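PDB 3HUF: DNA repair and telomere maintenance protein nbs1 from Schizosaccharomyces pombe, which serves as the adaptor subunit of the MRN complex in DNA double-strand break repair, its FHA and BRCT domains binding phosphorylated proteins such as Ctp1. Local coordinates for residues D97-L102 against T108-W113; F68-L73 against T79-K84; N134-P139 against S185-S190; W2-E5 against I10-G13. One frame throughout, in Å; residues are numbered along the deposited sequence.

Contact 1: residues D97-L102 against T108-W113; sequences DLKIQL and TINAYW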
loop_
_atom_site.group_PDB
_atom_site.type_symbol
_atom_site.label_atom_id
_atom_site.label_comp_id
_atom_site.label_asym_id
_atom_site.label_seq_id
_atom_site.Cartn_x
_atom_site.Cartn_y
_atom_site.Cartn_z
ATOM N N ASP A 97 -3.758 13.677 9.115
ATOM C CA ASP A 97 -4.422 14.882 8.642
ATOM C C ASP A 97 -3.890 16.093 9.386
ATOM O O ASP A 97 -4.050 16.206 10.606
ATOM C CB ASP A 97 -5.927 14.789 8.872
ATOM C CG ASP A 97 -6.593 13.827 7.925
ATOM O OD1 ASP A 97 -6.969 14.258 6.815
ATOM O OD2 ASP A 97 -6.757 12.641 8.293
ATOM N N LEU A 98 -3.262 17.001 8.649
ATOM C CA LEU A 98 -2.715 18.231 9.232
ATOM C C LEU A 98 -3.296 19.465 8.541
ATOM O O LEU A 98 -3.306 19.562 7.306
ATOM C CB LEU A 98 -1.179 18.235 9.151
ATOM C CG LEU A 98 -0.372 17.009 9.620
ATOM C CD1 LEU A 98 1.088 17.200 9.343
ATOM C CD2 LEU A 98 -0.585 16.702 11.121
ATOM N N LYS A 99 -3.793 20.400 9.346
ATOM C CA LYS A 99 -4.341 21.643 8.847
ATOM C C LYS A 99 -3.338 22.711 9.266
ATOM O O LYS A 99 -3.151 22.961 10.451
ATOM C CB LYS A 99 -5.725 21.853 9.478
ATOM C CG LYS A 99 -6.434 23.130 9.152
ATOM C CD LYS A 99 -7.778 23.212 9.896
ATOM C CE LYS A 99 -7.936 24.533 10.658
ATOM N NZ LYS A 99 -8.800 25.538 9.924
ATOM N N ILE A 100 -2.635 23.285 8.293
ATOM C CA ILE A 100 -1.496 24.149 8.589
ATOM C C ILE A 100 -1.861 25.572 8.169
ATOM O O ILE A 100 -2.133 25.840 6.975
ATOM C CB ILE A 100 -0.220 23.690 7.853
ATOM C CG1 ILE A 100 0.163 22.255 8.256
ATOM C CG2 ILE A 100 0.926 24.675 8.081
ATOM C CD1 ILE A 100 0.947 21.499 7.214
ATOM N N GLN A 101 -1.889 26.462 9.163
ATOM C CA GLN A 101 -2.179 27.871 8.961
ATOM C C GLN A 101 -0.895 28.693 9.022
ATOM O O GLN A 101 -0.185 28.693 10.022
ATOM C CB GLN A 101 -3.176 28.386 10.013
ATOM C CG GLN A 101 -3.763 29.753 9.697
ATOM C CD GLN A 101 -4.529 30.366 10.876
ATOM O OE1 GLN A 101 -4.989 29.663 11.778
ATOM N NE2 GLN A 101 -4.675 31.682 10.857
ATOM N N LEU A 102 -0.617 29.399 7.938
ATOM C CA LEU A 102 0.540 30.264 7.868
ATOM C C LEU A 102 0.079 31.676 8.112
ATOM O O LEU A 102 -0.768 32.205 7.371
ATOM C CB LEU A 102 1.205 30.154 6.508
ATOM C CG LEU A 102 1.570 28.737 6.070
ATOM C CD1 LEU A 102 2.314 28.822 4.777
ATOM C CD2 LEU A 102 2.423 28.018 7.133
ATOM N N THR A 108 -6.205 27.340 5.003
ATOM C CA THR A 108 -5.158 26.453 5.519
ATOM C C THR A 108 -4.581 25.537 4.441
ATOM O O THR A 108 -5.275 25.155 3.485
ATOM C CB THR A 108 -5.660 25.607 6.696
ATOM O OG1 THR A 108 -6.840 24.877 6.310
ATOM C CG2 THR A 108 -5.990 26.513 7.886
ATOM N N ILE A 109 -3.302 25.212 4.587
ATOM C CA ILE A 109 -2.694 24.161 3.803
ATOM C C ILE A 109 -3.082 22.847 4.451
ATOM O O ILE A 109 -2.758 22.604 5.617
ATOM C CB ILE A 109 -1.172 24.278 3.804
ATOM C CG1 ILE A 109 -0.747 25.538 3.053
ATOM C CG2 ILE A 109 -0.516 23.028 3.181
ATOM C CD1 ILE A 109 0.683 25.873 3.351
ATOM N N ASN A 110 -3.783 22.008 3.700
ATOM C CA ASN A 110 -4.252 20.733 4.212
ATOM C C ASN A 110 -3.370 19.576 3.738
ATOM O O ASN A 110 -3.377 19.215 2.540
ATOM C CB ASN A 110 -5.716 20.530 3.824
ATOM C CG ASN A 110 -6.572 21.751 4.155
ATOM O OD1 ASN A 110 -6.519 22.276 5.273
ATOM N ND2 ASN A 110 -7.365 22.207 3.189
ATOM N N ALA A 111 -2.609 19.014 4.683
ATOM C CA ALA A 111 -1.746 17.861 4.435
ATOM C C ALA A 111 -2.451 16.591 4.901
ATOM O O ALA A 111 -3.048 16.555 5.981
ATOM C CB ALA A 111 -0.377 18.022 5.141
ATOM N N TYR A 112 -2.439 15.574 4.049
ATOM C CA TYR A 112 -3.055 14.302 4.364
ATOM C C TYR A 112 -2.203 13.174 3.816
ATOM O O TYR A 112 -1.522 13.312 2.807
ATOM C CB TYR A 112 -4.491 14.175 3.857
ATOM C CG TYR A 112 -4.690 14.576 2.414
ATOM C CD1 TYR A 112 -4.719 13.605 1.393
ATOM C CD2 TYR A 112 -4.832 15.917 2.056
ATOM C CE1 TYR A 112 -4.889 13.963 0.046
ATOM C CE2 TYR A 112 -4.986 16.288 0.711
ATOM C CZ TYR A 112 -5.029 15.302 -0.286
ATOM O OH TYR A 112 -5.200 15.668 -1.607
ATOM N N TRP A 113 -2.249 12.060 4.525
ATOM C CA TRP A 113 -1.480 10.895 4.158
ATOM C C TRP A 113 -2.380 9.984 3.337
ATOM O O TRP A 113 -3.502 9.693 3.754
ATOM C CB TRP A 113 -1.011 10.199 5.446
ATOM C CG TRP A 113 -0.297 8.898 5.234
ATOM C CD1 TRP A 113 -0.812 7.637 5.386
ATOM C CD2 TRP A 113 1.076 8.733 4.864
ATOM N NE1 TRP A 113 0.156 6.699 5.110
ATOM C CE2 TRP A 113 1.330 7.341 4.807
ATOM C CE3 TRP A 113 2.118 9.625 4.582
ATOM C CZ2 TRP A 113 2.588 6.820 4.482
ATOM C CZ3 TRP A 113 3.377 9.105 4.236
ATOM C CH2 TRP A 113 3.600 7.711 4.193
#
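Leu98 faces Ala111 and Ile100 faces Ile109 as antiparallel hydrogen-bonded pairs, the axes of strands 97-102 and 109-113 approaching to 4.7 Å with their directions 167° apart. Each pair is closed by two N-H...O=C bonds; that from Leu98 N to Ala111 O is 2.7 Å long and nearly straight, 178° at the hydrogen. Between them lies the non-hydrogen-bonded pair Lys99-Asn110, where Asn110 CA leans on Leu98 O through a CA-H...O contact.

On one face of the sheet the contact is apolar. Leu98 CB rests against Ala111 CB at 4.1 Å, and farther along Leu102 CD1 meets Ile109 CD1 at 3.7 Å, the two side chains passing at a slant. The other face is polar and more open. There the Lys99 chain, its CG anti to the backbone N (chi1 176°), runs across Thr108 so that CG lies 3.4 Å from Thr108 OG1, before bends at chi3 and chi4 bring NZ near Thr108 CG2. That hydroxyl donates to Asn110 OD1, two residues along the chain, at 2.8 Å.

This beta hairpin belongs to the FHA domain and forms the middle of an antiparallel sheet. Strand 79-81 and Asn82 flank Leu98, Lys99 and Gln101, strand 2-6 borders Asn110 and Tyr112, and Phe68 of strand 68-72 covers Leu98 and Ala111 from the opposing sheet.

Contact 2: residues F68-L73 against T79-K84; sequences FEVKDL and TKVNEK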
loop_
_atom_site.group_PDB
_atom_site.type_symbol
_atom_site.label_atom_id
_atom_site.label_comp_id
_atom_site.label_asym_id
_atom_site.label_seq_id
_atom_site.Cartn_x
_atom_site.Cartn_y
_atom_site.Cartn_z
ATOM N N PHE A 68 6.066 14.109 9.989
ATOM C CA PHE A 68 5.950 15.394 9.310
ATOM C C PHE A 68 6.283 16.462 10.354
ATOM O O PHE A 68 5.606 16.576 11.373
ATOM C CB PHE A 68 4.509 15.530 8.796
ATOM C CG PHE A 68 4.298 16.615 7.751
ATOM C CD1 PHE A 68 3.858 16.272 6.467
ATOM C CD2 PHE A 68 4.495 17.970 8.055
ATOM C CE1 PHE A 68 3.631 17.254 5.507
ATOM C CE2 PHE A 68 4.249 18.960 7.104
ATOM C CZ PHE A 68 3.823 18.599 5.826
ATOM N N GLU A 69 7.327 17.253 10.096
ATOM C CA GLU A 69 7.750 18.296 11.025
ATOM C C GLU A 69 7.563 19.671 10.412
ATOM O O GLU A 69 7.736 19.852 9.207
ATOM C CB GLU A 69 9.217 18.089 11.424
ATOM C CG GLU A 69 9.499 16.664 11.789
ATOM C CD GLU A 69 10.964 16.336 11.922
ATOM O OE1 GLU A 69 11.812 17.101 11.430
ATOM O OE2 GLU A 69 11.265 15.292 12.519
ATOM N N VAL A 70 7.192 20.631 11.250
ATOM C CA VAL A 70 6.959 22.014 10.822
ATOM C C VAL A 70 7.752 22.927 11.750
ATOM O O VAL A 70 7.586 22.853 12.951
ATOM C CB VAL A 70 5.448 22.384 10.897
ATOM C CG1 VAL A 70 5.235 23.892 10.705
ATOM C CG2 VAL A 70 4.631 21.579 9.863
ATOM N N LYS A 71 8.617 23.767 11.182
ATOM C CA LYS A 71 9.235 24.857 11.906
ATOM C C LYS A 71 8.750 26.212 11.408
ATOM O O LYS A 71 8.636 26.440 10.207
ATOM C CB LYS A 71 10.753 24.812 11.771
ATOM C CG LYS A 71 11.417 23.689 12.537
ATOM C CD LYS A 71 12.636 24.244 13.265
ATOM C CE LYS A 71 12.255 25.484 14.093
ATOM N NZ LYS A 71 13.421 26.171 14.754
ATOM N N ASP A 72 8.475 27.115 12.341
ATOM C CA ASP A 72 8.154 28.478 11.986
ATOM C C ASP A 72 9.487 29.200 11.826
ATOM O O ASP A 72 10.364 29.065 12.680
ATOM C CB ASP A 72 7.303 29.141 13.069
ATOM C CG ASP A 72 7.039 30.598 12.772
ATOM O OD1 ASP A 72 6.126 30.903 11.966
ATOM O OD2 ASP A 72 7.788 31.437 13.305
ATOM N N LEU A 73 9.649 29.956 10.741
ATOM C CA LEU A 73 10.930 30.633 10.489
ATOM C C LEU A 73 10.924 32.076 11.010
ATOM O O LEU A 73 11.063 33.039 10.240
ATOM C CB LEU A 73 11.323 30.561 8.995
ATOM C CG LEU A 73 11.364 29.179 8.313
ATOM C CD1 LEU A 73 11.589 29.321 6.820
ATOM C CD2 LEU A 73 12.423 28.258 8.927
ATOM N N THR A 79 2.866 30.306 12.883
ATOM C CA THR A 79 2.385 29.101 12.173
ATOM C C THR A 79 1.645 28.191 13.146
ATOM O O THR A 79 2.068 28.021 14.293
ATOM C CB THR A 79 3.562 28.307 11.548
ATOM O OG1 THR A 79 4.307 29.168 10.685
ATOM C CG2 THR A 79 3.076 27.069 10.744
ATOM N N LYS A 80 0.520 27.625 12.705
ATOM C CA LYS A 80 -0.242 26.711 13.550
ATOM C C LYS A 80 -0.419 25.432 12.768
ATOM O O LYS A 80 -0.585 25.472 11.532
ATOM C CB LYS A 80 -1.635 27.268 13.903
ATOM C CG LYS A 80 -1.658 28.678 14.544
ATOM C CD LYS A 80 -3.071 29.054 14.997
ATOM C CE LYS A 80 -3.053 30.283 15.859
ATOM N NZ LYS A 80 -4.378 30.564 16.527
ATOM N N VAL A 81 -0.387 24.308 13.477
ATOM C CA VAL A 81 -0.787 23.022 12.905
ATOM C C VAL A 81 -1.971 22.476 13.717
ATOM O O VAL A 81 -1.871 22.337 14.946
ATOM C CB VAL A 81 0.352 22.014 12.931
ATOM C CG1 VAL A 81 -0.091 20.689 12.232
ATOM C CG2 VAL A 81 1.624 22.601 12.267
ATOM N N ASN A 82 -3.102 22.211 13.059
ATOM C CA ASN A 82 -4.266 21.695 13.781
ATOM C C ASN A 82 -4.535 22.595 14.976
ATOM O O ASN A 82 -4.716 22.112 16.081
ATOM C CB ASN A 82 -4.043 20.216 14.210
ATOM C CG ASN A 82 -4.156 19.244 13.022
ATOM O OD1 ASN A 82 -4.671 19.619 11.978
ATOM N ND2 ASN A 82 -3.680 18.023 13.178
ATOM N N GLU A 83 -4.506 23.910 14.725
ATOM C CA GLU A 83 -4.803 24.985 15.706
ATOM C C GLU A 83 -3.801 25.183 16.858
ATOM O O GLU A 83 -4.027 25.994 17.750
ATOM C CB GLU A 83 -6.244 24.876 16.226
ATOM C CG GLU A 83 -7.266 25.089 15.122
ATOM C CD GLU A 83 -8.698 24.855 15.580
ATOM O OE1 GLU A 83 -8.926 24.559 16.786
ATOM O OE2 GLU A 83 -9.605 24.967 14.718
ATOM N N LYS A 84 -2.694 24.454 16.828
ATOM C CA LYS A 84 -1.654 24.620 17.829
ATOM C C LYS A 84 -0.489 25.432 17.245
ATOM O O LYS A 84 0.096 25.056 16.224
ATOM C CB LYS A 84 -1.175 23.249 18.294
ATOM C CG LYS A 84 -0.245 23.257 19.491
ATOM C CD LYS A 84 0.358 21.884 19.716
ATOM C CE LYS A 84 1.370 21.890 20.854
ATOM N NZ LYS A 84 0.713 21.555 22.124
#
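Asp72 and Thr79 supply the polar bond of this contact, while Val70, Thr79 and Val81 supply its apolar part. Thr79 OG1 donates to Asp72 OD1 over 2.8 Å, using the carboxylate lone pair that points away from the other oxygen. Two torsions bring the groups together: CG of Asp72 is anti to its backbone N (chi1 176°), and OG1 of Thr79 sits beside its own N (chi1 -56°), leaving CG2 to turn toward Val70. The same Asp72 OD1 also bonds Thr75 OG1, so one oxygen of Asp72 is shared between Thr75 in the connecting loop and Thr79 just beyond it.

The close-packed part lies beside this bond. Val70 CG1 comes to 3.8 Å from Thr79 CG2, the side chains slanting past each other, whereas Val70 and Val81 reach out tip to tip, CG2 to CG2 at 4.0 Å. Strands 68-72 and 79-81 are not hydrogen-bonded neighbours: their axes stay 7.8 Å apart, too far for paired strands, and run 158° from parallel; they belong to two different sheets facing each other. That is the beta sandwich of the FHA domain. Phe50 and Val86 also pack on Val70, and Val86 touches Val81 as well.

Toward solvent the grip slackens. Lys71 and Lys80 point away from the contact, and beyond Val81 the chain reverses in a type I' beta turn whose exposed Glu83 lies well clear of strand 68-72. The turn is secured within itself, Val81 N to Lys84 O and Lys84 N to Val81 O each measuring 2.9 Å.

Contact 3: residues N134-P139 against S185-S190; sequences NLLGIP and STVKES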
loop_
_atom_site.group_PDB
_atom_site.type_symbol
_atom_site.label_atom_id
_atom_site.label_comp_id
_atom_site.label_asym_id
_atom_site.label_seq_id
_atom_site.Cartn_x
_atom_site.Cartn_y
_atom_site.Cartn_z
ATOM N N ASN A 134 11.538 4.083 -0.344
ATOM C CA ASN A 134 11.599 4.765 0.937
ATOM C C ASN A 134 11.798 6.283 0.756
ATOM O O ASN A 134 11.178 7.076 1.455
ATOM C CB ASN A 134 12.671 4.145 1.852
ATOM C CG ASN A 134 12.339 2.679 2.252
ATOM O OD1 ASN A 134 11.193 2.187 2.093
ATOM N ND2 ASN A 134 13.351 1.971 2.731
ATOM N N LEU A 135 12.637 6.662 -0.209
ATOM C CA LEU A 135 12.901 8.064 -0.519
ATOM C C LEU A 135 11.694 8.800 -1.083
ATOM O O LEU A 135 11.658 10.020 -1.026
ATOM C CB LEU A 135 14.112 8.206 -1.448
ATOM C CG LEU A 135 15.427 7.803 -0.793
ATOM C CD1 LEU A 135 16.508 7.565 -1.826
ATOM C CD2 LEU A 135 15.873 8.842 0.234
ATOM N N LEU A 136 10.707 8.054 -1.587
ATOM C CA LEU A 136 9.417 8.609 -1.961
ATOM C C LEU A 136 8.417 8.655 -0.811
ATOM O O LEU A 136 7.341 9.211 -0.975
ATOM C CB LEU A 136 8.787 7.806 -3.115
ATOM C CG LEU A 136 9.572 7.694 -4.425
ATOM C CD1 LEU A 136 8.807 6.866 -5.482
ATOM C CD2 LEU A 136 9.911 9.095 -4.962
ATOM N N GLY A 137 8.757 8.060 0.329
ATOM C CA GLY A 137 7.832 7.941 1.476
ATOM C C GLY A 137 7.014 6.664 1.488
ATOM O O GLY A 137 5.947 6.594 2.130
ATOM N N ILE A 138 7.486 5.654 0.753
ATOM C CA ILE A 138 6.730 4.418 0.606
ATOM C C ILE A 138 7.391 3.306 1.434
ATOM O O ILE A 138 8.464 2.843 1.085
ATOM C CB ILE A 138 6.536 3.989 -0.897
ATOM C CG1 ILE A 138 5.806 5.087 -1.688
ATOM C CG2 ILE A 138 5.716 2.642 -0.999
ATOM C CD1 ILE A 138 5.961 4.943 -3.256
ATOM N N PRO A 139 6.753 2.896 2.552
ATOM C CA PRO A 139 7.277 1.747 3.307
ATOM C C PRO A 139 7.171 0.460 2.491
ATOM O O PRO A 139 6.255 0.305 1.661
ATOM C CB PRO A 139 6.383 1.681 4.553
ATOM C CG PRO A 139 5.674 3.027 4.620
ATOM C CD PRO A 139 5.535 3.457 3.175
ATOM N N SER A 185 10.819 5.015 -10.235
ATOM C CA SER A 185 12.203 5.485 -10.154
ATOM C C SER A 185 12.388 6.813 -10.918
ATOM O O SER A 185 13.434 7.460 -10.818
ATOM C CB SER A 185 13.184 4.406 -10.638
ATOM O OG SER A 185 13.180 4.297 -12.050
ATOM N N THR A 186 11.342 7.209 -11.648
ATOM C CA THR A 186 11.313 8.416 -12.480
ATOM C C THR A 186 11.020 9.725 -11.701
ATOM O O THR A 186 11.469 10.803 -12.103
ATOM C CB THR A 186 10.273 8.216 -13.640
ATOM O OG1 THR A 186 10.866 7.447 -14.700
ATOM C CG2 THR A 186 9.744 9.530 -14.189
ATOM N N VAL A 187 10.317 9.618 -10.575
ATOM C CA VAL A 187 9.511 10.733 -10.027
ATOM C C VAL A 187 10.008 11.620 -8.850
ATOM O O VAL A 187 9.288 12.556 -8.466
ATOM C CB VAL A 187 8.092 10.231 -9.606
ATOM C CG1 VAL A 187 7.353 9.585 -10.778
ATOM C CG2 VAL A 187 8.173 9.278 -8.442
ATOM N N LYS A 188 11.180 11.337 -8.264
ATOM C CA LYS A 188 11.591 12.011 -6.995
ATOM C C LYS A 188 11.767 13.526 -7.157
ATOM O O LYS A 188 11.346 14.313 -6.303
ATOM C CB LYS A 188 12.885 11.399 -6.417
ATOM C CG LYS A 188 12.888 11.041 -4.906
ATOM C CD LYS A 188 12.946 12.206 -3.913
ATOM C CE LYS A 188 13.890 11.825 -2.729
ATOM N NZ LYS A 188 13.453 12.092 -1.267
ATOM N N GLU A 189 12.359 13.929 -8.269
ATOM C CA GLU A 189 12.612 15.340 -8.515
ATOM C C GLU A 189 11.362 16.136 -8.979
ATOM O O GLU A 189 11.402 17.369 -9.120
ATOM C CB GLU A 189 13.767 15.474 -9.516
ATOM C CG GLU A 189 15.161 15.339 -8.881
ATOM C CD GLU A 189 15.679 13.898 -8.746
ATOM O OE1 GLU A 189 14.883 12.974 -8.454
ATOM O OE2 GLU A 189 16.908 13.692 -8.919
ATOM N N SER A 190 10.261 15.422 -9.188
ATOM C CA SER A 190 9.071 15.970 -9.819
ATOM C C SER A 190 8.138 16.694 -8.877
ATOM O O SER A 190 8.021 16.337 -7.700
ATOM C CB SER A 190 8.288 14.840 -10.480
ATOM O OG SER A 190 8.982 14.435 -11.635
#
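Leu136 meets two side chains in two different ways. Against Val187 it stands at about a right angle, and both of its methyls, CD1 and CD2, come to 3.9 Å from Val187 CG2, so that this one methyl group faces the fork of the leucine. Against Lys188 it lies alongside but runs the opposite way: Leu136 CD2 touches Lys188 CG at 3.6 Å while the lysine continues back toward the backbone of Leu135.

The path of Lys188 accounts for its double role. Its chain is bent at chi2, chi3 and chi4, with chi2 at -73°, and this folding carries CE over Leu135 CB at 3.8 Å and delivers NZ to Leu135 O at 2.8 Å. The ammonium approaches at 137° to the C=O bond and stands 24° off the carbonyl plane. The carbonyl it takes is near the C-terminal end of helix 123-134, where the chain leaves the helix through a Schellman motif at Gly137, with positive phi and Gly137 N bonded to Asn134 O.

Segment 134-139 belongs to the first BRCT region, and 185-190 lies in the loop between helices 178-184 and 198-209. Val187 is backed by Leu197, and Leu136 also packs on Phe19, reaching to the FHA side of the fold.

The chemistry is mixed: buried methyls of Leu136 and Val187 on one flank, a charged amine on the other. Because a helix C terminus gathers partial negative charge, a lysine ammonium at a carbonyl beside that end is consistent with favourable electrostatics there.

Contact 4: residues W2-E5 against I10-G13; sequences WIIE and ILKG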
loop_
_atom_site.group_PDB
_atom_site.type_symbol
_atom_site.label_atom_id
_atom_site.label_comp_id
_atom_site.label_asym_id
_atom_site.label_seq_id
_atom_site.Cartn_x
_atom_site.Cartn_y
_atom_site.Cartn_z
ATOM N N TRP A 2 2.608 11.571 1.455
ATOM C CA TRP A 2 2.056 12.841 1.930
ATOM C C TRP A 2 1.650 13.681 0.733
ATOM O O TRP A 2 2.362 13.728 -0.267
ATOM C CB TRP A 2 3.085 13.627 2.769
ATOM C CG TRP A 2 3.116 13.242 4.224
ATOM C CD1 TRP A 2 4.105 12.550 4.887
ATOM C CD2 TRP A 2 2.096 13.509 5.185
ATOM N NE1 TRP A 2 3.747 12.377 6.212
ATOM C CE2 TRP A 2 2.519 12.958 6.414
ATOM C CE3 TRP A 2 0.862 14.180 5.131
ATOM C CZ2 TRP A 2 1.746 13.056 7.584
ATOM C CZ3 TRP A 2 0.097 14.277 6.307
ATOM C CH2 TRP A 2 0.545 13.724 7.502
ATOM N N ILE A 3 0.497 14.335 0.858
ATOM C CA ILE A 3 -0.016 15.250 -0.153
ATOM C C ILE A 3 -0.476 16.526 0.532
ATOM O O ILE A 3 -0.979 16.460 1.651
ATOM C CB ILE A 3 -1.219 14.652 -0.879
ATOM C CG1 ILE A 3 -0.857 13.300 -1.514
ATOM C CG2 ILE A 3 -1.765 15.634 -1.914
ATOM C CD1 ILE A 3 -1.534 12.170 -0.763
ATOM N N ILE A 4 -0.263 17.682 -0.109
ATOM C CA ILE A 4 -0.888 18.939 0.345
ATOM C C ILE A 4 -1.792 19.578 -0.716
ATOM O O ILE A 4 -1.544 19.482 -1.905
ATOM C CB ILE A 4 0.143 20.000 0.845
ATOM C CG1 ILE A 4 1.134 20.371 -0.262
ATOM C CG2 ILE A 4 0.860 19.491 2.086
ATOM C CD1 ILE A 4 1.957 21.612 0.020
ATOM N N GLU A 5 -2.851 20.212 -0.253
ATOM C CA GLU A 5 -3.689 21.040 -1.088
ATOM C C GLU A 5 -4.289 22.104 -0.183
ATOM O O GLU A 5 -4.133 22.030 1.037
ATOM C CB GLU A 5 -4.782 20.216 -1.794
ATOM C CG GLU A 5 -5.665 19.416 -0.868
ATOM C CD GLU A 5 -6.779 18.681 -1.610
ATOM O OE1 GLU A 5 -6.767 18.674 -2.866
ATOM O OE2 GLU A 5 -7.671 18.115 -0.938
ATOM N N ILE A 10 -4.481 29.695 -2.845
ATOM C CA ILE A 10 -3.191 29.972 -2.216
ATOM C C ILE A 10 -2.085 29.008 -2.698
ATOM O O ILE A 10 -0.912 29.356 -2.690
ATOM C CB ILE A 10 -3.299 30.096 -0.673
ATOM C CG1 ILE A 10 -3.697 28.770 -0.027
ATOM C CG2 ILE A 10 -4.334 31.183 -0.288
ATOM C CD1 ILE A 10 -3.181 28.584 1.398
ATOM N N LEU A 11 -2.484 27.824 -3.167
ATOM C CA LEU A 11 -1.560 26.895 -3.837
ATOM C C LEU A 11 -1.850 26.805 -5.333
ATOM O O LEU A 11 -1.597 25.778 -5.968
ATOM C CB LEU A 11 -1.619 25.503 -3.188
ATOM C CG LEU A 11 -0.868 25.320 -1.870
ATOM C CD1 LEU A 11 -1.247 23.993 -1.183
ATOM C CD2 LEU A 11 0.632 25.394 -2.114
ATOM N N LYS A 12 -2.384 27.897 -5.883
ATOM C CA LYS A 12 -2.779 27.996 -7.293
ATOM C C LYS A 12 -3.802 26.961 -7.744
ATOM O O LYS A 12 -3.878 26.645 -8.929
ATOM C CB LYS A 12 -1.556 27.979 -8.218
ATOM C CG LYS A 12 -0.600 29.136 -7.980
ATOM C CD LYS A 12 0.817 28.786 -8.435
ATOM C CE LYS A 12 1.764 29.948 -8.184
ATOM N NZ LYS A 12 2.918 29.451 -7.380
ATOM N N GLY A 13 -4.590 26.437 -6.812
ATOM C CA GLY A 13 -5.601 25.418 -7.149
ATOM C C GLY A 13 -5.031 24.032 -7.423
ATOM O O GLY A 13 -5.731 23.143 -7.937
#
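Leu11 touches strand 2-6 through one methyl, CD1, which meets both the side chain of Ile4 and the backbone of Glu5. In the FHA beta sandwich this joins the N-terminal strand to the loop that leads on to strand 16-18, its partner on that side of the sheet. CD1 of Leu11 lies 4.2 Å from Ile4 CD1, a loose apolar contact in which the two side chains cross at about a right angle. It comes closer to the main chain, 3.8 Å from Glu5 CA. No hydrogen bond spans the two segments, and the area buried between them, 109 Å² for both sides summed, is small.

The reach of Ile4 depends on its first torsion: CG1 sits between the backbone N and the carbonyl carbon (chi1 60°), which swings CD1 in the direction of the loop. Ile36 of strand 35-37 packs on both Ile4 and Leu11, and so bridges the pair from the other sheet.

Farther out, backbone bonds hold strand 2-6 on its two sides, with Ile4 paired to Arg16 and Glu5 to Asn110. Ile109 and Ala111 also pack against Ile4. On the loop, Ile10 rests on Val38, and the end of Lys12 is engaged by a salt bridge to Asp31 and a hydrogen bond to Gln37. The nearest approach of the two segments is Leu11 CD1 to Glu5 C, at 3.7 Å.

Along the chain, contact 4 closes before contact 2 opens, followed by contact 1 and then contact 3. Contacts 1, 2 and 4 belong to the FHA sandwich and share one antiparallel sheet, in which strands 2-6, 109-113, 97-102 and 79-81 are successive neighbours. The centre of contact 1 is about 9 Å from those of contacts 2 and 4, which are about 16 Å from each other. Contact 2 spans to the opposing sheet. Contact 3 has its centre about 21 Å from that of contact 1; Trp113 CH2 reaches Gly137 O at 3.3 Å and Leu136 packs on Phe19, consistent with the FHA and first BRCT modules packing directly on one another.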